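Local atomic coordinates of putative methylase (Clostridium difficile, PDB entry 3LDU), a protein that probably methylates guanines of ribosomal RNA through a Rossmann-like methyltransferase domain, in which a GTP molecule is bound in this crystal. Residues A[179-191]-A[361-374]. Sequence-based numbering, arbitrary orientation. Where two conformers were deposited one is given.
Sequences IRETLAAGLIYLT and RKLYNGMLKTNFFQ. With GTP (guanosine-5'-triphosphate), chain B.
Phe372 and Leu187 meet because CG of Phe372 is turned away from its own N (chi1 -170°), which swings the ring off the hairpin and under helix 181-189. Leu187 sits at an unusual first torsion of -97°, and its CG comes down over one face of that ring, displaced toward the rim, in a CH-pi contact with CG 3.9 Å from the Phe372 ring centroid. From there Leu187 CD1 reaches Leu363 CD1 at 3.7 Å.

One turn on, Leu190 bridges two very different partners. Leu190 CD1 lies 3.8 Å from CD2 of Phe372. In one of the two conformers modelled for Arg361, Leu190 CD2 lies over a face of the guanidinium, 3.5 Å from Arg361 NH2; the second conformer makes this less certain. In that same conformer Arg361 NE also makes a weak, bent bond to Gln374 OE1. The Leu190 carbonyl is tied to strand 368-374 through a water, which donates to Leu190 O at 2.7 Å and accepts from Gln374 NE2.

At the start of the helix, the Asn365 amide crosses the Leu183 side chain at about a right angle, with Leu183 CD2 against it. Asn365 OD1 accepts a weak but fairly straight bond from Arg180 N, the N-cap residue (3.3 Å, 163° at the hydrogen). Just before it, Ile179 N donates to GTP O2G at 2.7 Å, putting this contact beside the nucleotide pocket.

Helix 181-189 therefore covers the hairpin of strands 361-365 and 368-374, running roughly antiparallel to edge strand 361-365; the hairpin's second strand is antiparallel to both its neighbours, as in the class I methyltransferase fold. Helix 208-217 packs against Ile179 and Ile188, while strand 339-344 continues the sheet beyond strand 368-374, its Tyr341 touching both Thr191 and Gln374.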
ATOM      1  N   ILE A 179       5.527  -2.874  10.337  1.00 30.54           N
ATOM      2  CA  ILE A 179       5.145  -3.388   9.031  1.00 23.68           C
ATOM      3  C   ILE A 179       4.552  -2.242   8.208  1.00 21.39           C
ATOM      4  O   ILE A 179       3.945  -1.333   8.755  1.00 20.45           O
ATOM      5  CB  ILE A 179       4.126  -4.542   9.181  1.00 25.81           C
ATOM      6  CG1 ILE A 179       3.811  -5.185   7.836  1.00 27.61           C
ATOM      7  CG2 ILE A 179       2.833  -4.069   9.853  1.00 24.90           C
ATOM      8  CD1 ILE A 179       3.002  -6.468   7.996  1.00 29.62           C
ATOM      9  N   ARG A 180       4.742  -2.277   6.898  1.00 20.37           N
ATOM     10  CA  ARG A 180       4.184  -1.229   6.038  1.00 21.07           C
ATOM     11  C   ARG A 180       2.650  -1.279   6.059  1.00 22.78           C
ATOM     12  O   ARG A 180       2.072  -2.370   6.051  1.00 21.29           O
ATOM     13  CB  ARG A 180       4.697  -1.448   4.614  1.00 27.23           C
ATOM     14  CG  ARG A 180       4.616  -0.236   3.736  1.00 36.77           C
ATOM     15  CD  ARG A 180       5.331  -0.524   2.426  1.00 39.92           C
ATOM     16  NE  ARG A 180       5.507   0.673   1.610  1.00 42.68           N
ATOM     17  CZ  ARG A 180       6.644   1.361   1.522  1.00 49.49           C
ATOM     18  NH1 ARG A 180       7.720   0.975   2.203  1.00 43.68           N
ATOM     19  NH2 ARG A 180       6.703   2.436   0.746  1.00 48.41           N
ATOM     20  N   GLU A 181       1.994  -0.114   6.085  1.00 19.63           N
ATOM     21  CA  GLU A 181       0.524  -0.056   6.173  1.00 19.96           C
ATOM     22  C   GLU A 181      -0.180  -0.786   5.012  1.00 20.07           C
ATOM     23  O   GLU A 181      -1.221  -1.434   5.199  1.00 17.21           O
ATOM     24  CB  GLU A 181       0.037   1.400   6.244  1.00 22.75           C
ATOM     25  CG  GLU A 181       0.437   2.150   7.511  1.00 22.87           C
ATOM     26  CD  GLU A 181       1.788   2.853   7.415  1.00 31.69           C
ATOM     27  OE1 GLU A 181       2.697   2.357   6.705  1.00 29.39           O
ATOM     28  OE2 GLU A 181       1.939   3.913   8.063  1.00 35.38           O
ATOM     29  N   THR A 182       0.360  -0.644   3.803  1.00 21.02           N
ATOM     30  CA  THR A 182      -0.232  -1.282   2.624  1.00 18.15           C
ATOM     31  C   THR A 182      -0.123  -2.808   2.718  1.00 20.61           C
ATOM     32  O   THR A 182      -1.064  -3.532   2.392  1.00 19.83           O
ATOM     33  CB  THR A 182       0.472  -0.837   1.347  1.00 19.72           C
ATOM     34  OG1 THR A 182       1.888  -0.897   1.547  1.00 21.26           O
ATOM     35  CG2 THR A 182       0.065   0.609   1.011  1.00 19.24           C
ATOM     36  N   LEU A 183       1.033  -3.285   3.160  1.00 18.62           N
ATOM     37  CA  LEU A 183       1.220  -4.723   3.365  1.00 19.71           C
ATOM     38  C   LEU A 183       0.236  -5.236   4.414  1.00 23.66           C
ATOM     39  O   LEU A 183      -0.411  -6.268   4.219  1.00 20.53           O
ATOM     40  CB  LEU A 183       2.655  -5.013   3.781  1.00 20.68           C
ATOM     41  CG  LEU A 183       3.001  -6.470   4.084  1.00 23.49           C
ATOM     42  CD1 LEU A 183       2.698  -7.340   2.890  1.00 27.29           C
ATOM     43  CD2 LEU A 183       4.465  -6.589   4.464  1.00 30.71           C
ATOM     44  N   ALA A 184       0.121  -4.511   5.523  1.00 17.90           N
ATOM     45  CA  ALA A 184      -0.809  -4.895   6.583  1.00 18.44           C
ATOM     46  C   ALA A 184      -2.243  -5.003   6.080  1.00 19.46           C
ATOM     47  O   ALA A 184      -2.941  -5.954   6.377  1.00 17.38           O
ATOM     48  CB  ALA A 184      -0.725  -3.904   7.766  1.00 20.95           C
ATOM     49  N   ALA A 185      -2.702  -4.021   5.306  1.00 18.05           N
ATOM     50  CA  ALA A 185      -4.042  -4.139   4.737  1.00 16.36           C
ATOM     51  C   ALA A 185      -4.160  -5.376   3.859  1.00 19.20           C
ATOM     52  O   ALA A 185      -5.187  -6.054   3.866  1.00 18.52           O
ATOM     53  CB  ALA A 185      -4.392  -2.871   3.926  1.00 15.90           C
ATOM     54  N   GLY A 186      -3.114  -5.669   3.095  1.00 18.21           N
ATOM     55  CA  GLY A 186      -3.134  -6.839   2.229  1.00 20.41           C
ATOM     56  C   GLY A 186      -3.232  -8.132   3.030  1.00 19.18           C
ATOM     57  O   GLY A 186      -3.899  -9.074   2.618  1.00 20.79           O
ATOM     58  N   LEU A 187      -2.557  -8.173   4.168  1.00 19.59           N
ATOM     59  CA  LEU A 187      -2.649  -9.339   5.048  1.00 19.39           C
ATOM     60  C   LEU A 187      -4.103  -9.563   5.475  1.00 17.96           C
ATOM     61  O   LEU A 187      -4.608 -10.673   5.394  1.00 21.50           O
ATOM     62  CB  LEU A 187      -1.755  -9.143   6.269  1.00 22.40           C
ATOM     63  CG  LEU A 187      -0.349  -9.738   6.310  1.00 37.11           C
ATOM     64  CD1 LEU A 187       0.329  -9.859   4.943  1.00 25.99           C
ATOM     65  CD2 LEU A 187       0.533  -9.032   7.348  1.00 28.11           C
ATOM     66  N   ILE A 188      -4.776  -8.500   5.926  1.00 18.95           N
ATOM     67  CA  ILE A 188      -6.170  -8.629   6.324  1.00 21.61           C
ATOM     68  C   ILE A 188      -7.027  -9.179   5.177  1.00 23.44           C
ATOM     69  O   ILE A 188      -7.856 -10.075   5.362  1.00 22.80           O
ATOM     70  CB  ILE A 188      -6.786  -7.291   6.766  1.00 19.05           C
ATOM     71  CG1 ILE A 188      -5.941  -6.614   7.856  1.00 25.74           C
ATOM     72  CG2 ILE A 188      -8.223  -7.514   7.266  1.00 20.31           C
ATOM     73  CD1 ILE A 188      -5.663  -7.509   9.044  1.00 29.62           C
ATOM     74  N   TYR A 189      -6.833  -8.600   3.993  1.00 18.95           N
ATOM     75  CA  TYR A 189      -7.581  -8.990   2.805  1.00 18.14           C
ATOM     76  C   TYR A 189      -7.370 -10.454   2.410  1.00 24.64           C
ATOM     77  O   TYR A 189      -8.227 -11.054   1.741  1.00 22.29           O
ATOM     78  CB  TYR A 189      -7.154  -8.102   1.638  1.00 18.53           C
ATOM     79  CG  TYR A 189      -7.752  -6.712   1.600  1.00 24.35           C
ATOM     80  CD1 TYR A 189      -9.031  -6.449   2.083  1.00 27.02           C
ATOM     81  CD2 TYR A 189      -7.051  -5.670   1.016  1.00 26.05           C
ATOM     82  CE1 TYR A 189      -9.572  -5.149   1.993  1.00 27.60           C
ATOM     83  CE2 TYR A 189      -7.577  -4.396   0.931  1.00 24.58           C
ATOM     84  CZ  TYR A 189      -8.828  -4.145   1.415  1.00 29.72           C
ATOM     85  OH  TYR A 189      -9.320  -2.863   1.306  1.00 37.10           O
ATOM     86  N   LEU A 190      -6.216 -11.010   2.782  1.00 22.77           N
ATOM     87  CA  LEU A 190      -5.912 -12.411   2.483  1.00 22.98           C
ATOM     88  C   LEU A 190      -6.604 -13.376   3.438  1.00 25.89           C
ATOM     89  O   LEU A 190      -6.536 -14.583   3.254  1.00 26.67           O
ATOM     90  CB  LEU A 190      -4.401 -12.669   2.491  1.00 19.88           C
ATOM     91  CG  LEU A 190      -3.646 -12.153   1.268  1.00 24.39           C
ATOM     92  CD1 LEU A 190      -2.148 -12.030   1.517  1.00 22.62           C
ATOM     93  CD2 LEU A 190      -3.923 -13.037   0.059  1.00 31.08           C
ATOM     94  N   THR A 191      -7.275 -12.844   4.456  1.00 23.81           N
ATOM     95  CA  THR A 191      -8.009 -13.677   5.403  1.00 25.97           C
ATOM     96  C   THR A 191      -9.512 -13.472   5.261  1.00 28.77           C
ATOM     97  O   THR A 191      -9.964 -12.517   4.618  1.00 25.67           O
ATOM     98  CB  THR A 191      -7.641 -13.326   6.858  1.00 23.73           C
ATOM     99  OG1 THR A 191      -8.336 -12.131   7.246  1.00 23.15           O
ATOM    100  CG2 THR A 191      -6.129 -13.154   7.011  1.00 24.75           C
ATOM    101  N   ARG A 361       2.397 -17.630   1.215  1.00 24.16           N
ATOM    102  CA  ARG A 361       2.473 -16.640   0.148  0.50 27.01           C
ATOM    103  C   ARG A 361       3.712 -15.765   0.270  1.00 29.71           C
ATOM    104  O   ARG A 361       4.007 -15.222   1.340  1.00 27.10           O
ATOM    105  CB  ARG A 361       1.206 -15.788   0.121  0.50 27.78           C
ATOM    106  CG  ARG A 361      -0.058 -16.596  -0.150  0.50 33.30           C
ATOM    107  CD  ARG A 361      -1.271 -15.701  -0.183  0.50 29.50           C
ATOM    108  NE  ARG A 361      -2.533 -16.438  -0.256  0.50 23.69           N
ATOM    109  CZ  ARG A 361      -3.403 -16.310  -1.251  0.50 31.36           C
ATOM    110  NH1 ARG A 361      -4.540 -16.981  -1.238  0.50 21.23           N
ATOM    111  NH2 ARG A 361      -3.136 -15.488  -2.258  0.50 42.03           N
ATOM    112  N   LYS A 362       4.444 -15.643  -0.835  1.00 26.97           N
ATOM    113  CA  LYS A 362       5.649 -14.823  -0.841  1.00 30.39           C
ATOM    114  C   LYS A 362       5.275 -13.349  -0.970  1.00 31.19           C
ATOM    115  O   LYS A 362       4.557 -12.960  -1.893  1.00 26.31           O
ATOM    116  CB  LYS A 362       6.584 -15.242  -1.979  1.00 35.84           C
ATOM    117  CG  LYS A 362       7.825 -14.368  -2.089  1.00 42.24           C
ATOM    118  CD  LYS A 362       8.774 -14.846  -3.187  1.00 55.02           C
ATOM    119  CE  LYS A 362       9.286 -16.253  -2.917  1.00 65.02           C
ATOM    120  NZ  LYS A 362      10.429 -16.611  -3.809  1.00 69.95           N
ATOM    121  N   LEU A 363       5.766 -12.539  -0.035  1.00 30.23           N
ATOM    122  CA  LEU A 363       5.427 -11.118   0.045  1.00 30.07           C
ATOM    123  C   LEU A 363       6.668 -10.297   0.386  1.00 51.56           C
ATOM    124  O   LEU A 363       7.752 -10.851   0.554  1.00 56.99           O
ATOM    125  CB  LEU A 363       4.341 -10.882   1.090  1.00 27.08           C
ATOM    126  CG  LEU A 363       2.983 -11.541   0.843  1.00 28.63           C
ATOM    127  CD1 LEU A 363       2.103 -11.425   2.077  1.00 28.65           C
ATOM    128  CD2 LEU A 363       2.310 -10.878  -0.349  1.00 35.12           C
ATOM    129  N   TYR A 364       6.511  -8.980   0.491  1.00 66.21           N
ATOM    130  CA  TYR A 364       7.666  -8.105   0.705  1.00 77.58           C
ATOM    131  C   TYR A 364       7.450  -6.901   1.625  1.00 83.09           C
ATOM    132  O   TYR A 364       6.554  -6.086   1.397  1.00 88.00           O
ATOM    133  CB  TYR A 364       8.201  -7.595  -0.638  1.00 79.16           C
ATOM    134  CG  TYR A 364       9.065  -8.584  -1.374  1.00 88.68           C
ATOM    135  CD1 TYR A 364       8.932  -8.764  -2.743  1.00 92.38           C
ATOM    136  CD2 TYR A 364      10.010  -9.344  -0.700  1.00 93.74           C
ATOM    137  CE1 TYR A 364       9.723  -9.669  -3.420  1.00 96.78           C
ATOM    138  CE2 TYR A 364      10.802 -10.251  -1.368  1.00 97.30           C
ATOM    139  CZ  TYR A 364      10.654 -10.410  -2.728  1.00 99.40           C
ATOM    140  OH  TYR A 364      11.443 -11.313  -3.398  1.00103.37           O
ATOM    141  N   ASN A 365       8.282  -6.799   2.661  1.00 81.00           N
ATOM    142  CA  ASN A 365       8.575  -5.511   3.285  1.00 79.83           C
ATOM    143  C   ASN A 365       9.827  -4.966   2.591  1.00 85.62           C
ATOM    144  O   ASN A 365      10.838  -4.698   3.243  1.00 93.40           O
ATOM    145  CB  ASN A 365       8.850  -5.648   4.790  1.00 74.05           C
ATOM    146  CG  ASN A 365       7.585  -5.553   5.654  1.00 64.03           C
ATOM    147  OD1 ASN A 365       7.034  -4.461   5.893  1.00 36.67           O
ATOM    148  ND2 ASN A 365       7.146  -6.700   6.167  1.00 66.20           N
ATOM    149  N   GLY A 366       9.765  -4.840   1.267  1.00 77.64           N
ATOM    150  CA  GLY A 366      10.888  -4.355   0.481  1.00 76.06           C
ATOM    151  C   GLY A 366      12.193  -5.094   0.730  1.00 81.85           C
ATOM    152  O   GLY A 366      12.429  -6.169   0.174  1.00 82.17           O
HETATM  153  N   MSE A 367      13.040  -4.512   1.576  1.00 82.78           N
HETATM  154  CA  MSE A 367      14.361  -5.063   1.876  1.00 83.60           C
HETATM  155  C   MSE A 367      14.294  -6.455   2.512  1.00 79.02           C
HETATM  156  O   MSE A 367      15.316  -7.128   2.670  1.00 80.12           O
HETATM  157  CB  MSE A 367      15.135  -4.108   2.792  1.00 87.38           C
HETATM  158  CG  MSE A 367      16.619  -4.425   2.916  1.00 90.76           C
HETATM  159 SE   MSE A 367      17.600  -4.101   1.257  0.90134.49          SE
HETATM  160  CE  MSE A 367      19.238  -5.065   1.683  1.00 75.83           C
ATOM    161  N   LEU A 368      13.089  -6.881   2.876  1.00 70.33           N
ATOM    162  CA  LEU A 368      12.904  -8.173   3.522  1.00 63.41           C
ATOM    163  C   LEU A 368      12.069  -9.101   2.656  1.00 57.56           C
ATOM    164  O   LEU A 368      11.035  -8.704   2.118  1.00 55.38           O
ATOM    165  CB  LEU A 368      12.231  -7.990   4.883  1.00 66.62           C
ATOM    166  CG  LEU A 368      12.967  -7.066   5.856  1.00 67.41           C
ATOM    167  CD1 LEU A 368      12.184  -6.897   7.145  1.00 65.95           C
ATOM    168  CD2 LEU A 368      14.361  -7.605   6.135  1.00 66.17           C
ATOM    169  N   LYS A 369      12.514 -10.342   2.510  1.00 59.72           N
ATOM    170  CA  LYS A 369      11.709 -11.312   1.786  1.00 60.25           C
ATOM    171  C   LYS A 369      10.930 -12.150   2.783  1.00 49.74           C
ATOM    172  O   LYS A 369      11.467 -13.069   3.398  1.00 56.67           O
ATOM    173  CB  LYS A 369      12.556 -12.191   0.864  1.00 67.23           C
ATOM    174  CG  LYS A 369      11.721 -13.096  -0.034  1.00 68.24           C
ATOM    175  CD  LYS A 369      12.406 -13.342  -1.361  1.00 72.73           C
ATOM    176  CE  LYS A 369      12.486 -14.826  -1.664  1.00 80.17           C
ATOM    177  NZ  LYS A 369      13.325 -15.541  -0.662  1.00 83.16           N
ATOM    178  N   THR A 370       9.655 -11.818   2.933  1.00 42.55           N
ATOM    179  CA  THR A 370       8.804 -12.445   3.933  1.00 36.71           C
ATOM    180  C   THR A 370       7.833 -13.432   3.292  1.00 34.96           C
ATOM    181  O   THR A 370       7.540 -13.345   2.094  1.00 37.36           O
ATOM    182  CB  THR A 370       8.014 -11.382   4.718  1.00 37.44           C
ATOM    183  OG1 THR A 370       7.414 -10.469   3.798  1.00 46.65           O
ATOM    184  CG2 THR A 370       8.933 -10.594   5.629  1.00 34.95           C
ATOM    185  N   ASN A 371       7.362 -14.389   4.090  1.00 28.99           N
ATOM    186  CA  ASN A 371       6.271 -15.273   3.682  1.00 25.92           C
ATOM    187  C   ASN A 371       5.096 -15.124   4.631  1.00 26.54           C
ATOM    188  O   ASN A 371       5.286 -14.906   5.819  1.00 26.59           O
ATOM    189  CB  ASN A 371       6.717 -16.730   3.669  1.00 31.07           C
ATOM    190  CG  ASN A 371       7.676 -17.033   2.544  1.00 42.82           C
ATOM    191  OD1 ASN A 371       7.285 -17.085   1.375  1.00 41.09           O
ATOM    192  ND2 ASN A 371       8.943 -17.236   2.889  1.00 41.31           N
ATOM    193  N   PHE A 372       3.884 -15.228   4.101  1.00 22.26           N
ATOM    194  CA  PHE A 372       2.679 -15.161   4.922  1.00 21.06           C
ATOM    195  C   PHE A 372       2.165 -16.591   5.031  1.00 23.98           C
ATOM    196  O   PHE A 372       1.735 -17.169   4.036  1.00 23.95           O
ATOM    197  CB  PHE A 372       1.644 -14.275   4.227  1.00 19.46           C
ATOM    198  CG  PHE A 372       0.439 -13.939   5.073  1.00 23.67           C
ATOM    199  CD1 PHE A 372       0.573 -13.564   6.406  1.00 23.69           C
ATOM    200  CD2 PHE A 372      -0.829 -13.973   4.518  1.00 24.42           C
ATOM    201  CE1 PHE A 372      -0.542 -13.229   7.168  1.00 22.71           C
ATOM    202  CE2 PHE A 372      -1.947 -13.647   5.269  1.00 24.90           C
ATOM    203  CZ  PHE A 372      -1.805 -13.270   6.592  1.00 21.80           C
ATOM    204  N   PHE A 373       2.250 -17.162   6.230  1.00 20.28           N
ATOM    205  CA  PHE A 373       1.816 -18.538   6.491  1.00 21.79           C
ATOM    206  C   PHE A 373       0.382 -18.546   7.013  1.00 22.64           C
ATOM    207  O   PHE A 373       0.090 -17.958   8.048  1.00 23.39           O
ATOM    208  CB  PHE A 373       2.729 -19.158   7.526  1.00 24.13           C
ATOM    209  CG  PHE A 373       4.155 -19.281   7.087  1.00 24.67           C
ATOM    210  CD1 PHE A 373       4.581 -20.401   6.391  1.00 28.86           C
ATOM    211  CD2 PHE A 373       5.069 -18.283   7.374  1.00 22.43           C
ATOM    212  CE1 PHE A 373       5.900 -20.526   5.986  1.00 27.55           C
ATOM    213  CE2 PHE A 373       6.392 -18.401   6.981  1.00 26.99           C
ATOM    214  CZ  PHE A 373       6.807 -19.526   6.287  1.00 25.52           C
ATOM    215  N   GLN A 374      -0.504 -19.240   6.310  1.00 21.51           N
ATOM    216  CA  GLN A 374      -1.936 -19.137   6.579  1.00 19.97           C
ATOM    217  C   GLN A 374      -2.433 -20.447   7.169  1.00 25.94           C
ATOM    218  O   GLN A 374      -2.207 -21.506   6.594  1.00 25.78           O
ATOM    219  CB  GLN A 374      -2.677 -18.850   5.273  1.00 18.72           C
ATOM    220  CG  GLN A 374      -2.175 -17.579   4.619  1.00 20.17           C
ATOM    221  CD  GLN A 374      -2.785 -17.301   3.255  1.00 28.53           C
ATOM    222  OE1 GLN A 374      -2.200 -16.582   2.448  1.00 43.46           O
ATOM    223  NE2 GLN A 374      -3.963 -17.858   2.995  1.00 28.54           N
TER
HETATM  224  PG  GTP B 383       3.749  -3.354  13.620  0.70 67.03           P
HETATM  225  O1G GTP B 383       2.406  -3.917  14.035  0.70 70.63           O
HETATM  226  O2G GTP B 383       3.625  -2.807  12.224  0.70 65.55           O
HETATM  227  O3G GTP B 383       4.165  -2.213  14.519  0.70 62.43           O
HETATM  228  O3B GTP B 383       4.838  -4.553  13.675  0.70 73.72           O
HETATM  229  PB  GTP B 383       5.961  -4.572  14.836  0.70 99.85           P
HETATM  230  O1B GTP B 383       7.236  -4.011  14.254  0.70 98.87           O
HETATM  231  O2B GTP B 383       5.542  -3.734  16.014  0.70102.45           O
HETATM  232  O3A GTP B 383       6.245  -6.094  15.301  0.70 44.75           O
HETATM  233  PA  GTP B 383       7.804  -6.505  15.460  0.70 39.98           P
HETATM  234  O1A GTP B 383       8.510  -5.406  16.225  0.70 59.58           O
HETATM  235  O2A GTP B 383       8.451  -6.689  14.108  0.70 55.74           O
HETATM  236  O5' GTP B 383       7.887  -7.838  16.349  0.90 50.49           O
HETATM  237  C5' GTP B 383       6.689  -8.282  16.902  0.90 48.50           C
HETATM  238  C4' GTP B 383       6.532  -7.633  18.272  0.90 43.60           C
HETATM  239  O4' GTP B 383       6.393  -8.696  19.173  0.90 43.80           O
HETATM  240  C3' GTP B 383       7.703  -6.797  18.793  0.90 34.80           C
HETATM  241  O3' GTP B 383       7.217  -5.498  19.057  0.90 32.86           O
HETATM  242  C2' GTP B 383       8.140  -7.446  20.104  0.90 35.36           C
HETATM  243  O2' GTP B 383       8.235  -6.527  21.174  0.90 33.59           O
HETATM  244  C1' GTP B 383       6.970  -8.350  20.406  0.90 36.80           C
HETATM  245  N9  GTP B 383       7.282  -9.612  21.087  0.90 29.38           N
HETATM  246  C8  GTP B 383       8.416 -10.381  21.100  0.90 30.85           C
HETATM  247  N7  GTP B 383       8.160 -11.466  21.881  0.90 34.27           N
HETATM  248  C5  GTP B 383       6.891 -11.378  22.358  0.90 33.33           C
HETATM  249  C6  GTP B 383       6.126 -12.193  23.185  0.90 38.65           C
HETATM  250  O6  GTP B 383       6.584 -13.247  23.655  0.90 36.72           O
HETATM  251  N1  GTP B 383       4.836 -11.801  23.473  0.90 34.03           N
HETATM  252  C2  GTP B 383       4.309 -10.630  22.958  0.90 32.61           C
HETATM  253  N2  GTP B 383       3.061 -10.308  23.253  0.90 30.66           N
HETATM  254  N3  GTP B 383       5.069  -9.801  22.136  0.90 25.23           N
HETATM  255  C4  GTP B 383       6.335 -10.204  21.855  0.90 33.81           C
HETATM  256  O   HOH W   1      -5.850 -16.374   1.289  1.00 40.40           O